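Local structure of dihydroxyacetone kinase (Citrobacter freundii, 1UN8) at residues K48-V53 with F165-Y170; L189-S194 with G211-G216. The protein catalyses the ATP-dependent phosphorylation of dihydroxyacetone to dihydroxyacetone phosphate, working as a homodimer that requires divalent metal ions. One frame throughout, in Å; residues are numbered along the deposited sequence.

Overall arrangement
Both interactions lie in the DhaK portion of the chain, apart from the eight-helix barrel that binds ATP, but each belongs to a different mixed sheet. Interaction 1 sets the start of strand 52-59, a central strand of the first sheet, against the C-terminal end of helix 155-167. Interaction 2 pairs strands 186-192 and 213-215 of the second. They follow in series along the chain, helix 172-184 connecting them. Their centres are about 39 Å apart and their nearest atoms about 22 Å. Interaction 1 packs a helix end in a partly buried place, whereas interaction 2 is a buried strand pairing close to the second subunit, with Glu214 about 11 Å from His220 (side chain to side chain).

Interaction 1 (K48-V53 with F165-Y170); sequences KNNVAV and FAERGY
Asn50 reaches across to the last turn of helix 155-167 and lays its side chain over the carbonyls that end it. Asn50 CB starts the approach, 3.2 Å from Ala166 O. With CG beside the backbone N and anti to the carbonyl carbon (chi1 -77°), the amide carbon also stays close to that oxygen, and the two branches then part along the helix end. Asn50 ND2 goes to Glu167 O, 3.0 Å away, while Asn50 OD1 comes to 3.0 Å from Gly169 CA. Asn50 OD1 and Ala166 O, 3.4 Å apart, are both acceptors and form no bond.

The surface that Asn50 meets is shaped by a Schellman motif. Gly169, with its positive phi of 63°, is the C-prime residue: its N bonds to Ala166 O, and Tyr170 N reaches back to Phe165 O. Ala166 O thus has a backbone donor of its own while Asn50 lies against it.

Deeper in, methyl groups take over. Ala166 CB points toward residues 51-53, forming an apolar pair with Val53 CG2 at 3.7 Å and lying against a carbonyl oxygen, Val51 O, at 3.4 Å. Val51 CG2 likewise packs 3.7 Å from Tyr170 O, and its side chain also rests on Leu172 and Val175 of helix 172-184. Glu167 directs its CB away, and its carboxylate pairs with Arg43.

The joint is thus a helix C-terminus packed against the entry to a central sheet strand, with the small methyl of Ala166 allowing close approach. The amide of Asn50 probably sits with its NH2 toward the carbonyl of Glu167 and its oxygen toward the Gly169 backbone, so that its two ends meet different parts of the helix end, and the contact combines this close polar approach with valine-alanine packing.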
ATOM      1  N   LYS A  48     -24.361   4.718  23.896  1.00 59.74           N
ATOM      2  CA  LYS A  48     -25.643   5.064  23.288  1.00 58.35           C
ATOM      3  C   LYS A  48     -26.255   6.412  23.695  1.00 58.54           C
ATOM      4  O   LYS A  48     -27.333   6.774  23.222  1.00 58.29           O
ATOM      5  CB  LYS A  48     -26.650   3.945  23.545  1.00 57.50           C
ATOM      6  CG  LYS A  48     -26.197   2.603  23.015  1.00 55.72           C
ATOM      7  CD  LYS A  48     -27.281   1.553  23.164  1.00 55.59           C
ATOM      8  CE  LYS A  48     -26.751   0.191  22.766  1.00 55.73           C
ATOM      9  NZ  LYS A  48     -27.795  -0.856  22.860  1.00 57.22           N
ATOM     10  N   ASN A  49     -25.588   7.159  24.569  1.00 59.43           N
ATOM     11  CA  ASN A  49     -26.117   8.458  24.970  1.00 60.45           C
ATOM     12  C   ASN A  49     -25.842   9.434  23.845  1.00 60.25           C
ATOM     13  O   ASN A  49     -26.565  10.413  23.666  1.00 60.49           O
ATOM     14  CB  ASN A  49     -25.462   8.958  26.264  1.00 62.81           C
ATOM     15  CG  ASN A  49     -25.952   8.216  27.482  1.00 63.79           C
ATOM     16  OD1 ASN A  49     -27.154   7.965  27.621  1.00 64.17           O
ATOM     17  ND2 ASN A  49     -25.031   7.865  28.378  1.00 63.48           N
ATOM     18  N   ASN A  50     -24.776   9.167  23.096  1.00 59.82           N
ATOM     19  CA  ASN A  50     -24.421   9.999  21.958  1.00 58.80           C
ATOM     20  C   ASN A  50     -25.046   9.429  20.696  1.00 57.22           C
ATOM     21  O   ASN A  50     -25.470   8.271  20.662  1.00 57.14           O
ATOM     22  CB  ASN A  50     -22.904  10.074  21.783  1.00 60.34           C
ATOM     23  CG  ASN A  50     -22.251  11.020  22.776  1.00 63.52           C
ATOM     24  OD1 ASN A  50     -22.833  12.048  23.145  1.00 64.12           O
ATOM     25  ND2 ASN A  50     -21.030  10.692  23.201  1.00 63.35           N
ATOM     26  N   VAL A  51     -25.119  10.251  19.659  1.00 56.10           N
ATOM     27  CA  VAL A  51     -25.694   9.809  18.398  1.00 54.35           C
ATOM     28  C   VAL A  51     -24.759   8.823  17.715  1.00 52.34           C
ATOM     29  O   VAL A  51     -23.551   9.029  17.667  1.00 51.93           O
ATOM     30  CB  VAL A  51     -25.947  10.999  17.453  1.00 55.26           C
ATOM     31  CG1 VAL A  51     -26.285  10.493  16.055  1.00 56.27           C
ATOM     32  CG2 VAL A  51     -27.088  11.860  17.998  1.00 54.56           C
ATOM     33  N   ALA A  52     -25.325   7.743  17.200  1.00 50.02           N
ATOM     34  CA  ALA A  52     -24.534   6.742  16.510  1.00 49.64           C
ATOM     35  C   ALA A  52     -24.302   7.144  15.049  1.00 49.12           C
ATOM     36  O   ALA A  52     -25.214   7.631  14.372  1.00 48.76           O
ATOM     37  CB  ALA A  52     -25.244   5.389  16.573  1.00 48.87           C
ATOM     38  N   VAL A  53     -23.077   6.953  14.573  1.00 47.54           N
ATOM     39  CA  VAL A  53     -22.741   7.254  13.186  1.00 44.70           C
ATOM     40  C   VAL A  53     -22.364   5.929  12.512  1.00 44.02           C
ATOM     41  O   VAL A  53     -21.240   5.435  12.680  1.00 42.39           O
ATOM     42  CB  VAL A  53     -21.543   8.226  13.095  1.00 44.90           C
ATOM     43  CG1 VAL A  53     -21.235   8.566  11.647  1.00 43.31           C
ATOM     44  CG2 VAL A  53     -21.833   9.495  13.887  1.00 42.64           C
ATOM     45  N   PHE A 165     -18.944  15.969  16.131  1.00 54.86           N
ATOM     46  CA  PHE A 165     -20.168  16.398  16.780  1.00 55.22           C
ATOM     47  C   PHE A 165     -20.885  15.298  17.554  1.00 55.87           C
ATOM     48  O   PHE A 165     -21.346  15.531  18.667  1.00 56.26           O
ATOM     49  CB  PHE A 165     -21.098  17.032  15.744  1.00 55.10           C
ATOM     50  CG  PHE A 165     -20.573  18.329  15.185  1.00 55.23           C
ATOM     51  CD1 PHE A 165     -20.642  19.503  15.932  1.00 55.47           C
ATOM     52  CD2 PHE A 165     -19.947  18.368  13.943  1.00 55.03           C
ATOM     53  CE1 PHE A 165     -20.091  20.700  15.450  1.00 55.57           C
ATOM     54  CE2 PHE A 165     -19.390  19.557  13.451  1.00 54.73           C
ATOM     55  CZ  PHE A 165     -19.463  20.725  14.209  1.00 55.51           C
ATOM     56  N   ALA A 166     -20.971  14.100  16.985  1.00 56.60           N
ATOM     57  CA  ALA A 166     -21.647  12.998  17.663  1.00 57.44           C
ATOM     58  C   ALA A 166     -21.020  12.654  19.014  1.00 58.65           C
ATOM     59  O   ALA A 166     -21.741  12.427  19.989  1.00 59.48           O
ATOM     60  CB  ALA A 166     -21.670  11.763  16.771  1.00 56.38           C
ATOM     61  N   GLU A 167     -19.689  12.609  19.073  1.00 59.21           N
ATOM     62  CA  GLU A 167     -18.993  12.284  20.319  1.00 60.59           C
ATOM     63  C   GLU A 167     -19.231  13.331  21.389  1.00 60.02           C
ATOM     64  O   GLU A 167     -19.291  13.015  22.575  1.00 60.87           O
ATOM     65  CB  GLU A 167     -17.483  12.147  20.082  1.00 61.14           C
ATOM     66  CG  GLU A 167     -17.077  10.815  19.475  1.00 63.55           C
ATOM     67  CD  GLU A 167     -17.108   9.674  20.479  1.00 64.03           C
ATOM     68  OE1 GLU A 167     -17.176   8.498  20.048  1.00 62.85           O
ATOM     69  OE2 GLU A 167     -17.047   9.959  21.697  1.00 64.82           O
ATOM     70  N   ARG A 168     -19.374  14.576  20.953  1.00 58.96           N
ATOM     71  CA  ARG A 168     -19.587  15.691  21.855  1.00 59.05           C
ATOM     72  C   ARG A 168     -21.051  15.931  22.203  1.00 59.44           C
ATOM     73  O   ARG A 168     -21.449  17.045  22.521  1.00 60.16           O
ATOM     74  CB  ARG A 168     -18.942  16.941  21.261  1.00 58.03           C
ATOM     75  CG  ARG A 168     -17.441  16.773  21.170  1.00 57.65           C
ATOM     76  CD  ARG A 168     -16.719  17.894  20.454  1.00 57.37           C
ATOM     77  NE  ARG A 168     -15.275  17.705  20.578  1.00 58.22           N
ATOM     78  CZ  ARG A 168     -14.607  16.661  20.089  1.00 59.06           C
ATOM     79  NH1 ARG A 168     -15.246  15.702  19.424  1.00 58.03           N
ATOM     80  NH2 ARG A 168     -13.296  16.562  20.290  1.00 59.61           N
ATOM     81  N   GLY A 169     -21.843  14.866  22.132  1.00 59.70           N
ATOM     82  CA  GLY A 169     -23.246  14.933  22.482  1.00 59.63           C
ATOM     83  C   GLY A 169     -24.214  15.802  21.702  1.00 60.46           C
ATOM     84  O   GLY A 169     -25.357  15.970  22.144  1.00 60.92           O
ATOM     85  N   TYR A 170     -23.806  16.365  20.567  1.00 59.49           N
ATOM     86  CA  TYR A 170     -24.748  17.179  19.807  1.00 58.60           C
ATOM     87  C   TYR A 170     -25.884  16.289  19.310  1.00 58.41           C
ATOM     88  O   TYR A 170     -25.730  15.077  19.208  1.00 58.71           O
ATOM     89  CB  TYR A 170     -24.062  17.852  18.629  1.00 58.46           C
ATOM     90  CG  TYR A 170     -23.098  18.950  19.015  1.00 57.74           C
ATOM     91  CD1 TYR A 170     -21.817  18.649  19.472  1.00 58.03           C
ATOM     92  CD2 TYR A 170     -23.461  20.298  18.885  1.00 57.74           C
ATOM     93  CE1 TYR A 170     -20.906  19.665  19.786  1.00 59.63           C
ATOM     94  CE2 TYR A 170     -22.570  21.324  19.193  1.00 58.05           C
ATOM     95  CZ  TYR A 170     -21.287  21.005  19.641  1.00 61.16           C
ATOM     96  OH  TYR A 170     -20.384  22.017  19.925  1.00 60.76           O
TER

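Interaction 2 (L189-S194 with G211-G216); sequences LGVALS and GHAELG
Gly190 and Ala192 join Glu214 and Gly216 through backbone hydrogen bonds that make strands 186-192 and 213-215 antiparallel neighbours in a mixed sheet of the DhaK part; the axes of the paired lengths pass 4.7 Å apart. Ala192 and Glu214 form a hydrogen-bonded pair, exchanging Ala192 N to Glu214 O (3.0 Å) and Glu214 N to Ala192 O (2.8 Å). Further on, Gly216 N donates to Gly190 O at 2.7 Å. Between these bonds Val191 faces Leu215 as a non-hydrogen-bonded pair, and Val191 CA approaches Glu214 O in a CA-H...O contact.

Side chains close the face that carries Val191 and Leu215. Leu189 and Leu215 cross at about a right angle, with their CD1 methyls 3.8 Å apart; Leu215 CD1 also leans over Gly190 O. With CG2 anti to the backbone N, Val191 brings this methyl to 3.9 Å from Ala213 CB, and Leu193 CD2 meets the same Ala213 CB from the corner just past the strand, at 3.6 Å.

Beyond this shell, Met240 of helix 233-247 packs on Leu189 and Val191, and Lys243 on Leu189 and Leu215, while on the flanks strand 301-309 bonds to the 186-192 backbone and strand 226-228 to Ala213. Phe5 of the second subunit rests on Val191 and Leu193, so the face takes part in the dimer.

Glu214 points to the other face and extends away from Ala192, its side chain about 11 Å from that of His220, the residue that forms the hemiaminal intermediate, and its carboxylate is held by three partners: OE1 accepts from Gly224 N and pairs with Arg207 NH1, and OE2 is bonded to His209 NE2.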
ATOM      1  N   LEU A 189     -11.137  13.495  -6.924  1.00 38.50           N
ATOM      2  CA  LEU A 189     -10.865  13.089  -8.290  1.00 37.49           C
ATOM      3  C   LEU A 189      -9.812  11.989  -8.265  1.00 36.68           C
ATOM      4  O   LEU A 189      -8.753  12.142  -7.668  1.00 37.05           O
ATOM      5  CB  LEU A 189     -10.361  14.273  -9.117  1.00 38.42           C
ATOM      6  CG  LEU A 189     -10.034  13.967 -10.581  1.00 36.53           C
ATOM      7  CD1 LEU A 189     -11.242  13.328 -11.242  1.00 34.07           C
ATOM      8  CD2 LEU A 189      -9.612  15.258 -11.295  1.00 37.82           C
ATOM      9  N   GLY A 190     -10.107  10.876  -8.915  1.00 35.84           N
ATOM     10  CA  GLY A 190      -9.159   9.777  -8.935  1.00 36.55           C
ATOM     11  C   GLY A 190      -8.628   9.455 -10.319  1.00 38.04           C
ATOM     12  O   GLY A 190      -9.193   9.865 -11.340  1.00 37.34           O
ATOM     13  N   VAL A 191      -7.523   8.721 -10.354  1.00 38.41           N
ATOM     14  CA  VAL A 191      -6.919   8.335 -11.617  1.00 39.38           C
ATOM     15  C   VAL A 191      -6.267   6.986 -11.389  1.00 40.52           C
ATOM     16  O   VAL A 191      -5.778   6.715 -10.285  1.00 40.74           O
ATOM     17  CB  VAL A 191      -5.851   9.362 -12.081  1.00 40.15           C
ATOM     18  CG1 VAL A 191      -4.671   9.370 -11.124  1.00 39.42           C
ATOM     19  CG2 VAL A 191      -5.403   9.040 -13.501  1.00 37.94           C
ATOM     20  N   ALA A 192      -6.274   6.137 -12.417  1.00 38.72           N
ATOM     21  CA  ALA A 192      -5.683   4.820 -12.297  1.00 38.17           C
ATOM     22  C   ALA A 192      -4.994   4.351 -13.572  1.00 39.03           C
ATOM     23  O   ALA A 192      -5.406   4.701 -14.684  1.00 38.81           O
ATOM     24  CB  ALA A 192      -6.751   3.823 -11.880  1.00 38.62           C
ATOM     25  N   LEU A 193      -3.934   3.562 -13.397  1.00 38.54           N
ATOM     26  CA  LEU A 193      -3.181   3.015 -14.515  1.00 37.55           C
ATOM     27  C   LEU A 193      -3.753   1.646 -14.847  1.00 37.83           C
ATOM     28  O   LEU A 193      -3.615   1.161 -15.967  1.00 40.33           O
ATOM     29  CB  LEU A 193      -1.699   2.902 -14.160  1.00 35.66           C
ATOM     30  CG  LEU A 193      -1.071   4.240 -13.758  1.00 37.25           C
ATOM     31  CD1 LEU A 193       0.445   4.079 -13.578  1.00 35.58           C
ATOM     32  CD2 LEU A 193      -1.388   5.293 -14.810  1.00 34.98           C
ATOM     33  N   SER A 194      -4.399   1.021 -13.874  1.00 36.93           N
ATOM     34  CA  SER A 194      -5.018  -0.282 -14.103  1.00 38.30           C
ATOM     35  C   SER A 194      -6.059  -0.592 -13.034  1.00 37.50           C
ATOM     36  O   SER A 194      -5.982  -0.105 -11.910  1.00 37.22           O
ATOM     37  CB  SER A 194      -3.970  -1.405 -14.154  1.00 35.93           C
ATOM     38  OG  SER A 194      -3.239  -1.484 -12.951  1.00 43.46           O
ATOM     39  N   GLY A 211       0.708   2.915 -21.425  1.00 42.36           N
ATOM     40  CA  GLY A 211       1.294   4.248 -21.424  1.00 40.39           C
ATOM     41  C   GLY A 211       0.311   5.370 -21.080  1.00 41.95           C
ATOM     42  O   GLY A 211       0.704   6.536 -20.967  1.00 42.18           O
ATOM     43  N   HIS A 212      -0.956   5.019 -20.904  1.00 43.52           N
ATOM     44  CA  HIS A 212      -1.976   6.002 -20.562  1.00 44.36           C
ATOM     45  C   HIS A 212      -2.574   5.832 -19.189  1.00 43.68           C
ATOM     46  O   HIS A 212      -2.213   4.897 -18.458  1.00 41.90           O
ATOM     47  CB  HIS A 212      -3.131   5.946 -21.564  1.00 45.10           C
ATOM     48  CG  HIS A 212      -2.684   6.072 -23.041  1.00 46.49           C
ATOM     49  ND1 HIS A 212      -2.067   7.200 -23.538  1.00 47.79           N
ATOM     50  CD2 HIS A 212      -2.781   5.205 -24.077  1.00 46.98           C
ATOM     51  CE1 HIS A 212      -1.802   7.023 -24.820  1.00 47.06           C
ATOM     52  NE2 HIS A 212      -2.224   5.821 -25.171  1.00 48.53           N
ATOM     53  N   ALA A 213      -3.486   6.729 -18.818  1.00 42.44           N
ATOM     54  CA  ALA A 213      -4.112   6.679 -17.496  1.00 41.25           C
ATOM     55  C   ALA A 213      -5.597   6.999 -17.544  1.00 40.21           C
ATOM     56  O   ALA A 213      -6.009   7.997 -18.130  1.00 40.89           O
ATOM     57  CB  ALA A 213      -3.412   7.650 -16.554  1.00 40.78           C
ATOM     58  N   GLU A 214      -6.401   6.154 -16.906  1.00 39.33           N
ATOM     59  CA  GLU A 214      -7.841   6.360 -16.893  1.00 38.18           C
ATOM     60  C   GLU A 214      -8.281   7.296 -15.760  1.00 39.20           C
ATOM     61  O   GLU A 214      -8.260   6.939 -14.576  1.00 37.75           O
ATOM     62  CB  GLU A 214      -8.568   5.020 -16.775  1.00 37.25           C
ATOM     63  CG  GLU A 214     -10.077   5.149 -16.739  1.00 36.45           C
ATOM     64  CD  GLU A 214     -10.790   3.819 -16.919  1.00 39.46           C
ATOM     65  OE1 GLU A 214     -11.911   3.678 -16.373  1.00 40.87           O
ATOM     66  OE2 GLU A 214     -10.250   2.922 -17.614  1.00 38.38           O
ATOM     67  N   LEU A 215      -8.679   8.506 -16.133  1.00 38.26           N
ATOM     68  CA  LEU A 215      -9.130   9.482 -15.162  1.00 38.14           C
ATOM     69  C   LEU A 215     -10.543   9.131 -14.709  1.00 38.19           C
ATOM     70  O   LEU A 215     -11.422   8.865 -15.534  1.00 38.31           O
ATOM     71  CB  LEU A 215      -9.121  10.883 -15.778  1.00 37.43           C
ATOM     72  CG  LEU A 215      -9.577  12.001 -14.849  1.00 36.94           C
ATOM     73  CD1 LEU A 215      -8.568  12.151 -13.729  1.00 38.23           C
ATOM     74  CD2 LEU A 215      -9.690  13.303 -15.611  1.00 37.47           C
ATOM     75  N   GLY A 216     -10.758   9.114 -13.398  1.00 37.48           N
ATOM     76  CA  GLY A 216     -12.080   8.822 -12.881  1.00 36.19           C
ATOM     77  C   GLY A 216     -12.494   7.372 -12.735  1.00 36.32           C
ATOM     78  O   GLY A 216     -13.670   7.093 -12.507  1.00 35.25           O
TER